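Local coordinates for aminoglycoside N(3)-acetyltransferase, AAC(3)-IVa (Escherichia coli, PDB 6MN3), which catalyses acetyl transfer from acetyl-CoA to N3 of 2-deoxystreptamine antibiotics, probably giving resistance to gentamicin, kanamycin, tobramycin, neomycin and apramycin, at residues L220-S223 and R224-V227; E6-K9 and A10-I13; G110-A113 and E114-I117; L84-V87 and S88-W92. All blocks are in the same frame, centred on the assembly; numbering follows the deposited sequence.

Contact 1 of 4, residues L220-S223 and R224-V227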
loop_
_atom_site.group_PDB
_atom_site.type_symbol
_atom_site.label_atom_id
_atom_site.label_comp_id
_atom_site.label_asym_id
_atom_site.label_seq_id
_atom_site.Cartn_x
_atom_site.Cartn_y
_atom_site.Cartn_z
ATOM N N LEU A 220 10.167 4.860 4.984
ATOM C CA LEU A 220 9.043 5.397 5.741
ATOM C C LEU A 220 8.811 6.841 5.326
ATOM O O LEU A 220 9.705 7.681 5.470
ATOM C CB LEU A 220 9.306 5.301 7.244
ATOM C CG LEU A 220 8.239 5.899 8.158
ATOM C CD1 LEU A 220 6.946 5.106 8.068
ATOM C CD2 LEU A 220 8.752 5.941 9.580
ATOM N N ILE A 221 7.615 7.127 4.811
ATOM C CA ILE A 221 7.252 8.449 4.314
ATOM C C ILE A 221 5.864 8.796 4.829
ATOM O O ILE A 221 4.975 7.939 4.868
ATOM C CB ILE A 221 7.272 8.521 2.770
ATOM C CG1 ILE A 221 8.467 7.760 2.185
ATOM C CG2 ILE A 221 7.282 9.966 2.304
ATOM C CD1 ILE A 221 8.124 6.364 1.690
ATOM N N ARG A 222 5.677 10.056 5.223
ATOM C CA ARG A 222 4.345 10.531 5.569
ATOM C C ARG A 222 3.444 10.492 4.341
ATOM O O ARG A 222 3.845 10.910 3.251
ATOM C CB ARG A 222 4.415 11.950 6.126
ATOM C CG ARG A 222 4.745 12.026 7.606
ATOM C CD ARG A 222 5.068 13.454 8.019
ATOM N NE ARG A 222 4.240 14.428 7.312
ATOM C CZ ARG A 222 3.073 14.879 7.759
ATOM N NH1 ARG A 222 2.594 14.445 8.918
ATOM N NH2 ARG A 222 2.386 15.763 7.050
ATOM N N SER A 223 2.224 9.980 4.522
ATOM C CA SER A 223 1.288 9.884 3.406
ATOM C C SER A 223 1.051 11.243 2.757
ATOM O O SER A 223 0.942 11.343 1.530
ATOM C CB SER A 223 -0.032 9.280 3.877
ATOM O OG SER A 223 -1.018 9.363 2.863
ATOM N N ARG A 224 0.971 12.303 3.565
ATOM C CA ARG A 224 0.771 13.637 3.008
ATOM C C ARG A 224 1.963 14.080 2.168
ATOM O O ARG A 224 1.786 14.783 1.166
ATOM C CB ARG A 224 0.505 14.643 4.128
ATOM C CG ARG A 224 -0.726 14.328 4.962
ATOM C CD ARG A 224 -1.887 15.242 4.610
ATOM N NE ARG A 224 -3.022 15.057 5.510
ATOM C CZ ARG A 224 -3.152 15.663 6.687
ATOM N NH1 ARG A 224 -2.215 16.498 7.114
ATOM N NH2 ARG A 224 -4.220 15.433 7.437
ATOM N N ASP A 225 3.178 13.682 2.551
ATOM C CA ASP A 225 4.346 14.027 1.749
ATOM C C ASP A 225 4.357 13.269 0.427
ATOM O O ASP A 225 4.793 13.813 -0.594
ATOM C CB ASP A 225 5.626 13.751 2.537
ATOM C CG ASP A 225 5.862 14.765 3.638
ATOM O OD1 ASP A 225 5.368 15.907 3.512
ATOM O OD2 ASP A 225 6.544 14.423 4.629
ATOM N N ILE A 226 3.884 12.021 0.426
ATOM C CA ILE A 226 3.810 11.250 -0.814
ATOM C C ILE A 226 2.865 11.925 -1.800
ATOM O O ILE A 226 3.176 12.069 -2.989
ATOM C CB ILE A 226 3.369 9.805 -0.520
ATOM C CG1 ILE A 226 4.413 9.085 0.326
ATOM C CG2 ILE A 226 3.116 9.048 -1.814
ATOM C CD1 ILE A 226 3.951 7.746 0.835
ATOM N N VAL A 227 1.697 12.349 -1.319
ATOM C CA VAL A 227 0.699 12.943 -2.201
ATOM C C VAL A 227 1.150 14.322 -2.669
ATOM O O VAL A 227 1.085 14.641 -3.861
ATOM C CB VAL A 227 -0.668 13.001 -1.494
ATOM C CG1 VAL A 227 -1.620 13.926 -2.238
ATOM C CG2 VAL A 227 -1.255 11.604 -1.384
HETATM O O HOH W 1 7.480 12.114 5.441
#
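The side chain of Arg222, the N-cap residue between a strand and a helix, slants across that of Asp225, three residues further on. At its root, CB sits 3.6 Å from Asp225 OD2. CG leaves anti to the carbonyl carbon (chi1 -84°), and CD then passes the same oxygen. At NE the contact becomes a salt bridge, 3.5 Å from NE to Asp225 OD2; this oxygen lies at the guanidinium edge and in its plane, although the carboxylate is turned 66° against that plane. A bend at chi3 carries NH2 over to the aliphatic base of Arg224, 3.7 Å from its CB, while NH1 forms a salt bridge with Asp139. Asp225 OD2 has a further partner in a water, which donates to it (2.6 Å from the water oxygen to OD2) and accepts from Arg222 N, so the carboxylate reaches the N-cap amide indirectly. Arg222 O receives Ile226 N at 3.0 Å and starts the helical bonding. Away from the charges, Ile221 CG2 meets Ile226 CG1 at 3.6 Å, the two side chains crossing at about a right angle near helix 154-161. The whole is a strand-to-helix junction, joining sheet strand 216-222 directly to helix 223-236 through an N-cap.

Contact 2 of 4, residues E6-K9 and A10-I13; sequences EWRK and AELI
Glu11 OE1 has two hydrogen-bond partners, the backbone N of Arg8 at 3.0 Å and the hydroxyl of Tyr5. Arg8 is the N-cap of helix 9-19, and this return bond from a residue three places on is the backbone-amide half of a capping box. The N-H points almost straight at OE1 (164°), reaching it on the anti side and 27° out of the carboxylate plane. Glu11 can turn back in this way because its CG stands beside the backbone N, anti to the carbonyl carbon (chi1 -64°). The aliphatic base of Arg8 packs against the same oxygen, CG being 3.2 Å from Glu11 OE1, whereas its guanidinium leads away from the helix. Leu12 N donates to Arg8 O at 3.1 Å and Ile13 N to Lys9 O, the opening bonds of the helix. Lys9 points its amine to Asp41 in a salt bridge, and Leu12 and Ile13 rest on helix 42-54. Trp7 completes this surface cluster, its ring meeting those of Tyr5 and His215 edge-to-face. Its CB touches Leu12 CD2 at 3.9 Å, and Glu11 CB lies in the plane of the indole, 4.0 Å beyond the ring edge at CE3.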
loop_
_atom_site.group_PDB
_atom_site.type_symbol
_atom_site.label_atom_id
_atom_site.label_comp_id
_atom_site.label_asym_id
_atom_site.label_seq_id
_atom_site.Cartn_x
_atom_site.Cartn_y
_atom_site.Cartn_z
ATOM N N GLU A 6 18.333 -14.498 12.935
ATOM C CA GLU A 6 16.887 -14.499 13.131
ATOM C C GLU A 6 16.533 -13.375 14.101
ATOM O O GLU A 6 16.875 -13.436 15.287
ATOM C CB GLU A 6 16.412 -15.856 13.646
ATOM C CG GLU A 6 16.766 -17.016 12.720
ATOM C CD GLU A 6 15.986 -18.282 13.032
ATOM O OE1 GLU A 6 15.037 -18.215 13.842
ATOM O OE2 GLU A 6 16.323 -19.344 12.465
ATOM N N TRP A 7 15.852 -12.351 13.599
ATOM C CA TRP A 7 15.581 -11.156 14.387
ATOM C C TRP A 7 14.494 -11.410 15.425
ATOM O O TRP A 7 13.460 -12.014 15.130
ATOM C CB TRP A 7 15.166 -10.004 13.473
ATOM C CG TRP A 7 16.277 -9.506 12.617
ATOM C CD1 TRP A 7 16.624 -9.959 11.379
ATOM C CD2 TRP A 7 17.199 -8.455 12.932
ATOM N NE1 TRP A 7 17.701 -9.254 10.903
ATOM C CE2 TRP A 7 18.074 -8.326 11.838
ATOM C CE3 TRP A 7 17.367 -7.612 14.032
ATOM C CZ2 TRP A 7 19.100 -7.389 11.811
ATOM C CZ3 TRP A 7 18.387 -6.683 14.004
ATOM C CH2 TRP A 7 19.239 -6.577 12.903
ATOM N N ARG A 8 14.736 -10.939 16.644
ATOM C CA ARG A 8 13.758 -11.061 17.711
ATOM C C ARG A 8 12.688 -9.980 17.581
ATOM O O ARG A 8 12.899 -8.930 16.969
ATOM C CB ARG A 8 14.436 -10.966 19.076
ATOM C CG ARG A 8 15.585 -11.936 19.268
ATOM C CD ARG A 8 15.084 -13.312 19.648
ATOM N NE ARG A 8 16.169 -14.285 19.726
ATOM C CZ ARG A 8 16.842 -14.568 20.837
ATOM N NH1 ARG A 8 16.541 -13.952 21.973
ATOM N NH2 ARG A 8 17.815 -15.468 20.813
ATOM N N LYS A 9 11.525 -10.254 18.176
ATOM C CA LYS A 9 10.404 -9.322 18.091
ATOM C C LYS A 9 10.764 -7.963 18.685
ATOM O O LYS A 9 10.492 -6.919 18.080
ATOM C CB LYS A 9 9.182 -9.907 18.794
ATOM C CG LYS A 9 8.275 -10.718 17.884
ATOM C CD LYS A 9 7.974 -12.084 18.474
ATOM C CE LYS A 9 7.355 -11.971 19.861
ATOM N NZ LYS A 9 7.059 -13.307 20.451
ATOM N N ALA A 10 11.380 -7.957 19.871
ATOM C CA ALA A 10 11.751 -6.694 20.501
ATOM C C ALA A 10 12.782 -5.931 19.677
ATOM O O ALA A 10 12.786 -4.696 19.684
ATOM C CB ALA A 10 12.275 -6.946 21.914
ATOM N N GLU A 11 13.658 -6.638 18.961
ATOM C CA GLU A 11 14.606 -5.954 18.087
ATOM C C GLU A 11 13.888 -5.261 16.938
ATOM O O GLU A 11 14.240 -4.135 16.567
ATOM C CB GLU A 11 15.636 -6.943 17.547
ATOM C CG GLU A 11 16.518 -7.571 18.605
ATOM C CD GLU A 11 17.562 -8.487 18.005
ATOM O OE1 GLU A 11 17.240 -9.662 17.740
ATOM O OE2 GLU A 11 18.702 -8.027 17.788
ATOM N N LEU A 12 12.878 -5.918 16.364
ATOM C CA LEU A 12 12.137 -5.318 15.259
ATOM C C LEU A 12 11.403 -4.059 15.707
ATOM O O LEU A 12 11.302 -3.089 14.948
ATOM C CB LEU A 12 11.159 -6.336 14.673
ATOM C CG LEU A 12 11.774 -7.610 14.090
ATOM C CD1 LEU A 12 10.724 -8.706 13.937
ATOM C CD2 LEU A 12 12.447 -7.320 12.759
ATOM N N ILE A 13 10.880 -4.057 16.936
ATOM C CA ILE A 13 10.229 -2.858 17.459
ATOM C C ILE A 13 11.224 -1.711 17.538
ATOM O O ILE A 13 10.912 -0.572 17.172
ATOM C CB ILE A 13 9.585 -3.142 18.833
ATOM C CG1 ILE A 13 8.623 -4.329 18.752
ATOM C CG2 ILE A 13 8.840 -1.920 19.341
ATOM C CD1 ILE A 13 8.210 -4.861 20.112
#

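Contact 3 of 4, residues G110-A113 and E114-I117; sequences GPQA and EQII
Gln112 and Gln115 lie side by side and point the same way, their amides joined by a weak hydrogen bond, 2.8 Å from Gln112 NE2 to Gln115 OE1. The N-H is bent away from the oxygen (127°), and the two amide planes stand 82° apart. A second set of contacts is made by Glu114, whose carboxylate folds back over the turn before it: OE2 is 2.7 Å from Pro111 O. Two torsions bring it there, CG sitting between the backbone N and the carbonyl carbon (chi1 64°) and the chain bending again at chi2. Ile116, which is buried, brings CD1 to 4.1 Å from Gln112 CB, the two side chains crossing at about a right angle.

The next shell is backbone. Gly110 to Ala113 form a type I beta turn, closed by Ala113 N on Gly110 O at 3.1 Å, and Gln112 is the N-cap of helix 113-117, its O accepting Ile116 N at 3.3 Å. Further out, Thr59 OG1 is hydrogen-bonded to Gln112 N, tying the turn to strand 59-63, and Ile116 settles between that strand and helix 131-137. The nearness of Glu114 OE2 to Pro111 O, two oxygens that would otherwise repel, is consistent with a carboxyl group that probably holds a proton here.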
loop_
_atom_site.group_PDB
_atom_site.type_symbol
_atom_site.label_atom_id
_atom_site.label_comp_id
_atom_site.label_asym_id
_atom_site.label_seq_id
_atom_site.Cartn_x
_atom_site.Cartn_y
_atom_site.Cartn_z
ATOM N N GLY A 110 -6.926 -1.396 15.106
ATOM C CA GLY A 110 -6.614 -0.274 15.958
ATOM C C GLY A 110 -7.821 0.618 16.162
ATOM O O GLY A 110 -8.894 0.383 15.597
ATOM N N PRO A 111 -7.670 1.670 16.972
ATOM C CA PRO A 111 -8.813 2.558 17.248
ATOM C C PRO A 111 -9.329 3.291 16.023
ATOM O O PRO A 111 -10.410 3.888 16.098
ATOM C CB PRO A 111 -8.256 3.542 18.288
ATOM C CG PRO A 111 -7.013 2.897 18.824
ATOM C CD PRO A 111 -6.459 2.084 17.699
ATOM N N GLN A 112 -8.603 3.264 14.906
ATOM C CA GLN A 112 -8.992 3.972 13.695
ATOM C C GLN A 112 -9.368 3.031 12.557
ATOM O O GLN A 112 -9.585 3.493 11.431
ATOM C CB GLN A 112 -7.861 4.903 13.250
ATOM C CG GLN A 112 -8.329 6.207 12.652
ATOM C CD GLN A 112 -8.718 7.220 13.705
ATOM O OE1 GLN A 112 -7.949 7.502 14.623
ATOM N NE2 GLN A 112 -9.920 7.774 13.578
ATOM N N ALA A 113 -9.456 1.724 12.825
ATOM C CA ALA A 113 -9.686 0.750 11.761
ATOM C C ALA A 113 -11.036 0.958 11.090
ATOM O O ALA A 113 -11.151 0.853 9.864
ATOM C CB ALA A 113 -9.586 -0.667 12.322
ATOM N N GLU A 114 -12.068 1.248 11.880
ATOM C CA GLU A 114 -13.406 1.438 11.334
ATOM C C GLU A 114 -13.443 2.594 10.336
ATOM O O GLU A 114 -14.107 2.506 9.298
ATOM C CB GLU A 114 -14.403 1.666 12.478
ATOM C CG GLU A 114 -14.183 2.938 13.326
ATOM C CD GLU A 114 -12.784 3.062 13.937
ATOM O OE1 GLU A 114 -12.097 2.031 14.098
ATOM O OE2 GLU A 114 -12.361 4.202 14.226
ATOM N N GLN A 115 -12.732 3.686 10.626
ATOM C CA GLN A 115 -12.798 4.860 9.761
ATOM C C GLN A 115 -12.064 4.627 8.446
ATOM O O GLN A 115 -12.485 5.121 7.394
ATOM C CB GLN A 115 -12.227 6.075 10.493
ATOM C CG GLN A 115 -12.669 7.413 9.933
ATOM C CD GLN A 115 -11.710 8.524 10.300
ATOM O OE1 GLN A 115 -11.433 8.753 11.479
ATOM N NE2 GLN A 115 -11.185 9.212 9.293
ATOM N N ILE A 116 -10.964 3.874 8.490
ATOM C CA ILE A 116 -10.188 3.585 7.290
ATOM C C ILE A 116 -10.857 2.527 6.417
ATOM O O ILE A 116 -10.636 2.503 5.200
ATOM C CB ILE A 116 -8.768 3.171 7.719
ATOM C CG1 ILE A 116 -8.070 4.346 8.409
ATOM C CG2 ILE A 116 -7.936 2.681 6.539
ATOM C CD1 ILE A 116 -6.997 3.934 9.391
ATOM N N ILE A 117 -11.711 1.686 6.996
ATOM C CA ILE A 117 -12.279 0.543 6.290
ATOM C C ILE A 117 -13.717 0.780 5.815
ATOM O O ILE A 117 -14.160 0.116 4.864
ATOM C CB ILE A 117 -12.189 -0.704 7.202
ATOM C CG1 ILE A 117 -10.729 -1.134 7.359
ATOM C CG2 ILE A 117 -13.035 -1.859 6.700
ATOM C CD1 ILE A 117 -10.044 -1.458 6.051
#

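Contact 4 of 4, residues L84-V87 and S88-W92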
loop_
_atom_site.group_PDB
_atom_site.type_symbol
_atom_site.label_atom_id
_atom_site.label_comp_id
_atom_site.label_asym_id
_atom_site.label_seq_id
_atom_site.Cartn_x
_atom_site.Cartn_y
_atom_site.Cartn_z
ATOM N N LEU A 84 0.839 -9.533 -2.749
ATOM C CA LEU A 84 0.945 -8.620 -1.620
ATOM C C LEU A 84 1.716 -9.211 -0.446
ATOM O O LEU A 84 2.018 -8.481 0.505
ATOM C CB LEU A 84 -0.453 -8.183 -1.161
ATOM C CG LEU A 84 -1.128 -7.154 -2.073
ATOM C CD1 LEU A 84 -2.519 -6.804 -1.577
ATOM C CD2 LEU A 84 -0.273 -5.899 -2.191
ATOM N N GLY A 85 2.039 -10.500 -0.487
ATOM C CA GLY A 85 2.905 -11.114 0.497
ATOM C C GLY A 85 2.141 -11.910 1.544
ATOM O O GLY A 85 0.912 -11.860 1.650
ATOM N N VAL A 86 2.913 -12.656 2.337
ATOM C CA VAL A 86 2.339 -13.486 3.390
ATOM C C VAL A 86 1.858 -12.638 4.561
ATOM O O VAL A 86 0.884 -12.994 5.236
ATOM C CB VAL A 86 3.369 -14.536 3.848
ATOM C CG1 VAL A 86 2.709 -15.582 4.734
ATOM C CG2 VAL A 86 4.031 -15.182 2.642
ATOM N N VAL A 87 2.525 -11.512 4.828
ATOM C CA VAL A 87 2.135 -10.663 5.949
ATOM C C VAL A 87 0.736 -10.100 5.733
ATOM O O VAL A 87 -0.097 -10.094 6.648
ATOM C CB VAL A 87 3.173 -9.545 6.156
ATOM C CG1 VAL A 87 2.733 -8.605 7.264
ATOM C CG2 VAL A 87 4.541 -10.145 6.461
ATOM N N SER A 88 0.451 -9.625 4.517
ATOM C CA SER A 88 -0.877 -9.092 4.228
ATOM C C SER A 88 -1.945 -10.172 4.343
ATOM O O SER A 88 -3.029 -9.928 4.884
ATOM C CB SER A 88 -0.900 -8.467 2.835
ATOM O OG SER A 88 -0.289 -7.190 2.845
ATOM N N ASP A 89 -1.660 -11.372 3.833
ATOM C CA ASP A 89 -2.633 -12.453 3.921
ATOM C C ASP A 89 -2.756 -12.995 5.334
ATOM O O ASP A 89 -3.740 -13.675 5.643
ATOM C CB ASP A 89 -2.266 -13.583 2.962
ATOM C CG ASP A 89 -3.423 -14.524 2.707
ATOM O OD1 ASP A 89 -4.517 -14.035 2.352
ATOM O OD2 ASP A 89 -3.243 -15.750 2.866
ATOM N N THR A 90 -1.787 -12.711 6.195
ATOM C CA THR A 90 -1.859 -13.155 7.578
ATOM C C THR A 90 -2.546 -12.139 8.473
ATOM O O THR A 90 -3.218 -12.525 9.434
ATOM C CB THR A 90 -0.453 -13.432 8.117
ATOM O OG1 THR A 90 0.328 -14.076 7.101
ATOM C CG2 THR A 90 -0.515 -14.325 9.361
ATOM N N PHE A 91 -2.413 -10.851 8.155
ATOM C CA PHE A 91 -2.899 -9.799 9.041
ATOM C C PHE A 91 -4.418 -9.831 9.180
ATOM O O PHE A 91 -4.947 -9.715 10.292
ATOM C CB PHE A 91 -2.424 -8.443 8.514
ATOM C CG PHE A 91 -2.943 -7.265 9.282
ATOM C CD1 PHE A 91 -2.790 -7.190 10.654
ATOM C CD2 PHE A 91 -3.563 -6.217 8.622
ATOM C CE1 PHE A 91 -3.259 -6.098 11.357
ATOM C CE2 PHE A 91 -4.034 -5.122 9.315
ATOM C CZ PHE A 91 -3.882 -5.062 10.685
ATOM N N TRP A 92 -5.138 -10.007 8.070
ATOM C CA TRP A 92 -6.588 -9.849 8.095
ATOM C C TRP A 92 -7.300 -11.001 8.792
ATOM O O TRP A 92 -8.475 -10.858 9.148
ATOM C CB TRP A 92 -7.124 -9.696 6.671
ATOM C CG TRP A 92 -7.114 -10.965 5.877
ATOM C CD1 TRP A 92 -6.111 -11.423 5.076
ATOM C CD2 TRP A 92 -8.162 -11.941 5.805
ATOM N NE1 TRP A 92 -6.468 -12.621 4.507
ATOM C CE2 TRP A 92 -7.723 -12.961 4.939
ATOM C CE3 TRP A 92 -9.428 -12.050 6.388
ATOM C CZ2 TRP A 92 -8.503 -14.077 4.646
ATOM C CZ3 TRP A 92 -10.201 -13.159 6.094
ATOM C CH2 TRP A 92 -9.737 -14.156 5.231
HETATM O O HOH W 2 2.730 -9.104 2.972
HETATM O O HOH W 3 2.082 -5.883 0.977
#
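Leu84, just ahead of the short helix 86-91, directs its CB at Ser88, whose CB lies 4.0 Å from it; Gly85, next after Leu84, holds the N-cap position. Ser88 keeps OG beside its own backbone N and anti to its carbonyl carbon (chi1 -78°), which turns the hydroxyl back toward the incoming loop, where it also has a weak hydrogen bond to Pro63 O. Two waters bind at this end. One donates to Leu84 O at 2.6 Å and accepts from Ser88 N at 2.8 Å; the other also donates to Leu84 O and is bonded to Ser88 OG. The carbonyl just before the N-cap is thus linked through water to the helix. Two residues along, the side chains of Val86 and Thr90 pass each other at a slant. Phe91 N donates to Val87 O at 2.9 Å, and the phenyl group leads away from the first turn to lie on strands 59-63 and 106-109, while Val87 packs on helix 42-54. Asp89 splits its carboxylate between partners: OD2 forms a salt bridge with Arg93, and OD1 accepts from Val80 N and from the indole of Trp92. That indole bond is nearly straight (170°), with Asp89 OD1 in the ring plane, but Trp92 NE1, 3.2 Å away, comes from above the carboxylate, 57° out of its plane.

In the fold
Along the chain the order is contact 2, contact 4, contact 3, contact 1, and each lies at the start of a helix, with Arg8, Gly85, Gln112 and Arg222 at the N-cap positions. Three gather round the seven-stranded mixed sheet: contact 1 spans the end of strand 216-222 and the start of helix 223-236, contact 3 follows strand 106-109, and contact 4 packs on strands 59-63 and 106-109. Contacts 3 and 4 are the closest pair, with nearest atoms about 7 Å apart, whereas contacts 1 and 4, centres about 22 Å apart, lie on opposite sides of the chain's centre. Peripheral contact 2 shares helix 42-54 with contact 4 as a packing partner. All four belong to the acetyltransferase scaffold rather than the zinc site.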